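PDB 7LBJ: geranyltranstransferase from Stenotrophomonas maltophilia, which probably joins isoprenoid units into farnesyl diphosphate or a related polyprenyl diphosphate, with magnesium as cofactor. Local coordinates for residues H65-Q70 and G202-P207; L209-S214 and A279-E284. All coordinates share one frame; numbering follows the deposited sequence.

Contact 1: residues H65-Q70 and G202-P207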
loop_
_atom_site.group_PDB
_atom_site.type_symbol
_atom_site.label_atom_id
_atom_site.label_comp_id
_atom_site.label_asym_id
_atom_site.label_seq_id
_atom_site.Cartn_x
_atom_site.Cartn_y
_atom_site.Cartn_z
ATOM N N HIS A 65 -13.345 22.468 3.794
ATOM C CA HIS A 65 -13.848 23.821 3.572
ATOM C C HIS A 65 -14.983 24.159 4.530
ATOM O O HIS A 65 -15.170 25.338 4.885
ATOM C CB HIS A 65 -14.296 23.948 2.108
ATOM C CG HIS A 65 -14.723 25.325 1.711
ATOM N ND1 HIS A 65 -13.832 26.366 1.568
ATOM C CD2 HIS A 65 -15.945 25.829 1.410
ATOM C CE1 HIS A 65 -14.488 27.456 1.199
ATOM N NE2 HIS A 65 -15.772 27.155 1.095
ATOM N N LEU A 66 -15.756 23.150 4.951
ATOM C CA LEU A 66 -16.824 23.358 5.925
ATOM C C LEU A 66 -16.322 24.035 7.188
ATOM O O LEU A 66 -17.069 24.764 7.847
ATOM C CB LEU A 66 -17.434 22.022 6.336
ATOM C CG LEU A 66 -18.461 21.265 5.528
ATOM C CD1 LEU A 66 -18.735 19.959 6.299
ATOM C CD2 LEU A 66 -19.718 22.102 5.420
ATOM N N PHE A 67 -15.074 23.766 7.560
ATOM C CA PHE A 67 -14.482 24.258 8.792
ATOM C C PHE A 67 -13.548 25.429 8.555
ATOM O O PHE A 67 -12.892 25.880 9.497
ATOM C CB PHE A 67 -13.735 23.120 9.479
ATOM C CG PHE A 67 -14.569 21.885 9.631
ATOM C CD1 PHE A 67 -15.396 21.734 10.733
ATOM C CD2 PHE A 67 -14.569 20.903 8.654
ATOM C CE1 PHE A 67 -16.183 20.623 10.875
ATOM C CE2 PHE A 67 -15.372 19.779 8.792
ATOM C CZ PHE A 67 -16.172 19.646 9.893
ATOM N N GLY A 68 -13.468 25.923 7.324
ATOM C CA GLY A 68 -12.572 27.022 7.025
ATOM C C GLY A 68 -11.121 26.624 6.922
ATOM O O GLY A 68 -10.244 27.487 7.010
ATOM N N THR A 69 -10.843 25.341 6.728
ATOM C CA THR A 69 -9.479 24.843 6.731
ATOM C C THR A 69 -8.744 25.276 5.472
ATOM O O THR A 69 -9.291 25.238 4.369
ATOM C CB THR A 69 -9.497 23.325 6.835
ATOM O OG1 THR A 69 -10.174 22.983 8.043
ATOM C CG2 THR A 69 -8.084 22.749 6.863
ATOM N N GLN A 70 -7.509 25.670 5.643
ATOM C CA GLN A 70 -6.707 26.096 4.513
ATOM C C GLN A 70 -6.262 24.888 3.685
ATOM O O GLN A 70 -6.083 23.784 4.216
ATOM C CB GLN A 70 -5.498 26.885 4.996
ATOM C CG GLN A 70 -5.790 28.358 5.280
ATOM C CD GLN A 70 -6.002 29.169 4.008
ATOM O OE1 GLN A 70 -7.142 29.432 3.602
ATOM N NE2 GLN A 70 -4.898 29.564 3.367
ATOM N N GLY A 202 -9.939 19.416 9.370
ATOM C CA GLY A 202 -10.717 20.526 9.880
ATOM C C GLY A 202 -10.994 20.475 11.368
ATOM O O GLY A 202 -11.664 21.366 11.897
ATOM N N GLN A 203 -10.499 19.438 12.051
ATOM C CA GLN A 203 -10.651 19.260 13.494
ATOM C C GLN A 203 -12.108 19.049 13.893
ATOM O O GLN A 203 -12.534 19.463 14.974
ATOM C CB GLN A 203 -10.027 20.428 14.269
ATOM C CG GLN A 203 -8.601 20.686 13.810
ATOM C CD GLN A 203 -7.886 21.785 14.566
ATOM O OE1 GLN A 203 -8.108 21.996 15.754
ATOM N NE2 GLN A 203 -6.995 22.473 13.877
ATOM N N ALA A 204 -12.872 18.384 13.033
ATOM C CA ALA A 204 -14.255 18.051 13.356
ATOM C C ALA A 204 -14.324 17.094 14.536
ATOM O O ALA A 204 -13.443 16.252 14.725
ATOM C CB ALA A 204 -14.930 17.394 12.154
ATOM N N HIS A 205 -15.397 17.199 15.313
ATOM C CA HIS A 205 -15.638 16.239 16.383
ATOM C C HIS A 205 -16.531 15.095 15.901
ATOM O O HIS A 205 -17.131 15.147 14.822
ATOM C CB HIS A 205 -16.276 16.911 17.583
ATOM C CG HIS A 205 -15.440 17.991 18.178
ATOM N ND1 HIS A 205 -14.158 17.770 18.635
ATOM C CD2 HIS A 205 -15.698 19.303 18.385
ATOM C CE1 HIS A 205 -13.665 18.900 19.109
ATOM N NE2 HIS A 205 -14.580 19.845 18.969
ATOM N N GLU A 206 -16.622 14.054 16.736
ATOM C CA GLU A 206 -17.259 12.809 16.308
ATOM C C GLU A 206 -18.696 12.968 15.827
ATOM O O GLU A 206 -19.054 12.304 14.834
ATOM C CB GLU A 206 -17.192 11.773 17.438
ATOM C CG GLU A 206 -16.037 11.988 18.380
ATOM C CD GLU A 206 -15.926 10.882 19.401
ATOM O OE1 GLU A 206 -16.193 9.729 19.010
ATOM O OE2 GLU A 206 -15.575 11.167 20.580
ATOM N N PRO A 207 -19.568 13.770 16.465
ATOM C CA PRO A 207 -20.939 13.875 15.943
ATOM C C PRO A 207 -20.986 14.459 14.553
ATOM O O PRO A 207 -21.751 13.990 13.708
ATOM C CB PRO A 207 -21.639 14.774 16.972
ATOM C CG PRO A 207 -20.883 14.542 18.219
ATOM C CD PRO A 207 -19.454 14.429 17.781
#
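Phe67 lies against Gly202 and Ala204, and its side chain accounts for much of the contact. The two ends of this side chain meet two different residues. At its root, CB of Phe67 sits 3.6 Å from O of Gly202. At the ring tip, CZ of Phe67 touches CB of Ala204 at 3.4 Å. CE1 of Phe67 is also near this methyl, at 3.7 Å from CB of Ala204. Both neighbours approach the ring obliquely. CG of Phe67 stands anti to the carbonyl carbon and beside the backbone N (chi1 -51°), which carries the ring along the chain from Gly202 to Ala204.

The tightest point is at Thr69. Its OG1 comes within 3.1 Å of CA of Gly202. The backbones come close beside it, at Phe67, whose CA is 5.4 Å from CA of Gly202. Gly202 has no side chain, and the ring and the hydroxyl take up the room beside its CA. Thr69 OG1 also makes a weak hydrogen bond to Gly64 O. Outside the two segments Phe67 also touches Ala199 of helix 176-201 and Gln208 and Leu212 of helix 206-233.

The rest of the contact is looser. Gly68 and Gln203 are exposed and make no contact across the segments. Only 179 Å² is buried in all, and none of the touching residues is fully buried.

Each segment carries a helix end. Gly68 follows helix 55-65 and Gln203 follows helix 176-201. Both have positive phi and close a Schellman motif, and Gly68 N bonds to His65 O at 3.0 Å in a type I turn. His205 is then the N-cap of helix 206-233. Two Schellman-terminated helices, 55-65 and 176-201, thus meet at the surface of the all-alpha polyprenyl synthase fold.

Contact 2: residues L209-S214 and A279-E284. With EDO (1,2-ethanediol), chain F.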
loop_
_atom_site.group_PDB
_atom_site.type_symbol
_atom_site.label_atom_id
_atom_site.label_comp_id
_atom_site.label_asym_id
_atom_site.label_seq_id
_atom_site.Cartn_x
_atom_site.Cartn_y
_atom_site.Cartn_z
ATOM N N LEU A 209 -18.458 14.266 12.422
ATOM C CA LEU A 209 -17.901 13.235 11.551
ATOM C C LEU A 209 -18.970 12.229 11.162
ATOM O O LEU A 209 -19.034 11.800 10.004
ATOM C CB LEU A 209 -16.715 12.531 12.234
ATOM C CG LEU A 209 -15.500 13.446 12.377
ATOM C CD1 LEU A 209 -14.501 12.858 13.328
ATOM C CD2 LEU A 209 -14.865 13.620 11.001
ATOM N N ALA A 210 -19.822 11.835 12.120
ATOM C CA ALA A 210 -20.851 10.845 11.819
ATOM C C ALA A 210 -21.892 11.406 10.864
ATOM O O ALA A 210 -22.382 10.708 9.967
ATOM C CB ALA A 210 -21.512 10.377 13.118
ATOM N N GLN A 211 -22.260 12.663 11.048
ATOM C CA GLN A 211 -23.209 13.290 10.130
ATOM C C GLN A 211 -22.650 13.339 8.702
ATOM O O GLN A 211 -23.334 12.981 7.730
ATOM C CB GLN A 211 -23.527 14.686 10.661
ATOM C CG GLN A 211 -24.381 15.563 9.765
ATOM C CD GLN A 211 -24.378 16.984 10.302
ATOM O OE1 GLN A 211 -23.390 17.692 10.166
ATOM N NE2 GLN A 211 -25.446 17.375 10.977
ATOM N N LEU A 212 -21.402 13.787 8.559
ATOM C CA LEU A 212 -20.777 13.845 7.239
ATOM C C LEU A 212 -20.576 12.460 6.653
ATOM O O LEU A 212 -20.607 12.290 5.425
ATOM C CB LEU A 212 -19.430 14.566 7.320
ATOM C CG LEU A 212 -19.605 16.019 7.724
ATOM C CD1 LEU A 212 -18.271 16.712 7.878
ATOM C CD2 LEU A 212 -20.500 16.765 6.694
ATOM N N ASP A 213 -20.357 11.462 7.502
ATOM C CA ASP A 213 -20.227 10.103 6.998
ATOM C C ASP A 213 -21.534 9.627 6.390
ATOM O O ASP A 213 -21.530 8.922 5.375
ATOM C CB ASP A 213 -19.780 9.171 8.115
ATOM C CG ASP A 213 -19.392 7.804 7.599
ATOM O OD1 ASP A 213 -18.512 7.733 6.720
ATOM O OD2 ASP A 213 -19.961 6.800 8.071
ATOM N N SER A 214 -22.668 10.012 6.988
ATOM C CA SER A 214 -23.971 9.660 6.433
ATOM C C SER A 214 -24.160 10.286 5.056
ATOM O O SER A 214 -24.697 9.665 4.128
ATOM C CB SER A 214 -25.056 10.129 7.406
ATOM O OG SER A 214 -26.347 9.775 6.988
ATOM N N ALA A 279 -28.680 20.382 5.355
ATOM C CA ALA A 279 -29.588 21.512 5.180
ATOM C C ALA A 279 -29.342 22.637 6.185
ATOM O O ALA A 279 -29.669 23.793 5.898
ATOM C CB ALA A 279 -31.044 21.031 5.264
ATOM N N ARG A 280 -28.757 22.346 7.342
ATOM C CA ARG A 280 -28.626 23.392 8.345
ATOM C C ARG A 280 -27.366 24.233 8.182
ATOM O O ARG A 280 -27.250 25.273 8.841
ATOM C CB ARG A 280 -28.665 22.783 9.746
ATOM C CG ARG A 280 -30.061 22.310 10.150
ATOM C CD ARG A 280 -30.000 21.573 11.465
ATOM N NE ARG A 280 -31.301 21.069 11.883
ATOM C CZ ARG A 280 -31.463 20.072 12.742
ATOM N NH1 ARG A 280 -30.425 19.414 13.234
ATOM N NH2 ARG A 280 -32.694 19.733 13.122
ATOM N N TYR A 281 -26.440 23.821 7.319
ATOM C CA TYR A 281 -25.214 24.570 7.100
ATOM C C TYR A 281 -25.483 25.810 6.256
ATOM O O TYR A 281 -26.459 25.888 5.504
ATOM C CB TYR A 281 -24.174 23.714 6.384
ATOM C CG TYR A 281 -23.554 22.603 7.216
ATOM C CD1 TYR A 281 -24.152 21.350 7.288
ATOM C CD2 TYR A 281 -22.352 22.796 7.902
ATOM C CE1 TYR A 281 -23.600 20.332 8.039
ATOM C CE2 TYR A 281 -21.783 21.773 8.646
ATOM C CZ TYR A 281 -22.415 20.546 8.708
ATOM O OH TYR A 281 -21.871 19.514 9.444
ATOM N N GLY A 282 -24.585 26.782 6.374
ATOM C CA GLY A 282 -24.593 27.944 5.516
ATOM C C GLY A 282 -23.797 27.681 4.254
ATOM O O GLY A 282 -23.583 26.535 3.843
ATOM N N GLU A 283 -23.322 28.773 3.651
ATOM C CA GLU A 283 -22.639 28.693 2.365
ATOM C C GLU A 283 -21.399 27.830 2.410
ATOM O O GLU A 283 -20.944 27.377 1.358
ATOM C CB GLU A 283 -22.235 30.083 1.881
ATOM C CG GLU A 283 -23.248 30.722 0.982
ATOM C CD GLU A 283 -22.844 32.118 0.617
ATOM O OE1 GLU A 283 -21.805 32.270 -0.057
ATOM O OE2 GLU A 283 -23.547 33.056 1.037
ATOM N N GLU A 284 -20.831 27.611 3.597
ATOM C CA GLU A 284 -19.627 26.802 3.697
ATOM C C GLU A 284 -19.857 25.374 3.214
ATOM O O GLU A 284 -18.891 24.706 2.841
ATOM C CB GLU A 284 -19.101 26.806 5.140
ATOM C CG GLU A 284 -19.969 26.039 6.165
ATOM C CD GLU A 284 -21.166 26.823 6.720
ATOM O OE1 GLU A 284 -21.456 27.937 6.241
ATOM O OE2 GLU A 284 -21.835 26.304 7.644
HETATM C C1 EDO F . -24.541 5.736 8.049
HETATM O O1 EDO F . -25.307 6.947 7.886
HETATM C C2 EDO F . -23.124 5.958 7.557
HETATM O O2 EDO F . -22.381 6.497 8.657
#
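A helix of the all-alpha polyprenyl synthase fold, 206-233, is joined here to the loop between helices 260-277 and 286-297. The join is a polar one, between the side chains of Gln211 and Tyr281. They reach out from opposite directions. The hydroxyl OH of Tyr281 donates a very short hydrogen bond of 2.5 Å to OE1 of Gln211. The oxygen sits at the edge of the tyrosine ring, near its plane. The amide itself is turned well out of that plane, by 67°.

Gln211 has CG anti to its backbone N (chi1 174°), and the chain stays extended beyond CG. This carries the amide far enough from the helix to meet a loop whose backbone is distant. CA of Leu212 and CA of Tyr281 are 11.6 Å apart. Leu212 adds a loose van der Waals touch, with its methyl CD2 4.1 Å from OH of Tyr281. The hydroxyl is gripped twice, as Gln208 NE2 also bonds to it, which should limit movement of the ring end.

The loop is braced locally as well. Gly282 N donates to OE2 of Glu284 at 3.1 Å, meeting it from above the carboxylate plane, 48° out of it. The same OE2 lies in the plane of the Tyr281 ring, at its edge. Arg289 of the following helix binds the carbonyl oxygens of Tyr281 and Gly282.

Elsewhere on the helix, Asp213 OD2 takes a hydrogen bond of 2.5 Å from O2 of the ethanediol, which is probably from the crystallisation liquor. Asp213 OD2 also forms a salt bridge with Arg192 of helix 176-201. The contact as a whole is a helix-to-loop side-chain hydrogen bond within the all-alpha bundle of the polyprenyl synthase family.

How the contacts relate
Both contacts use helix 206-233. Contact 1 lies at the turn leading into it and contact 2 on its first turns. They lie in series along the chain, with centres about 10 Å apart, on the same side of the chain's centre. Contact 1 is a surface contact, made mainly by van der Waals packing on a close backbone. Contact 2 is partly buried, smaller in area, and rests on a polar bond between more distant backbones. Leu66 bridges them. Its CD1 packs on CD1 of Leu212 at 3.6 Å, and its CD2 on CD2 of Tyr281 at 3.7 Å. The two loops, 65-70 and 279-284, thus also touch one another beside the shared helix.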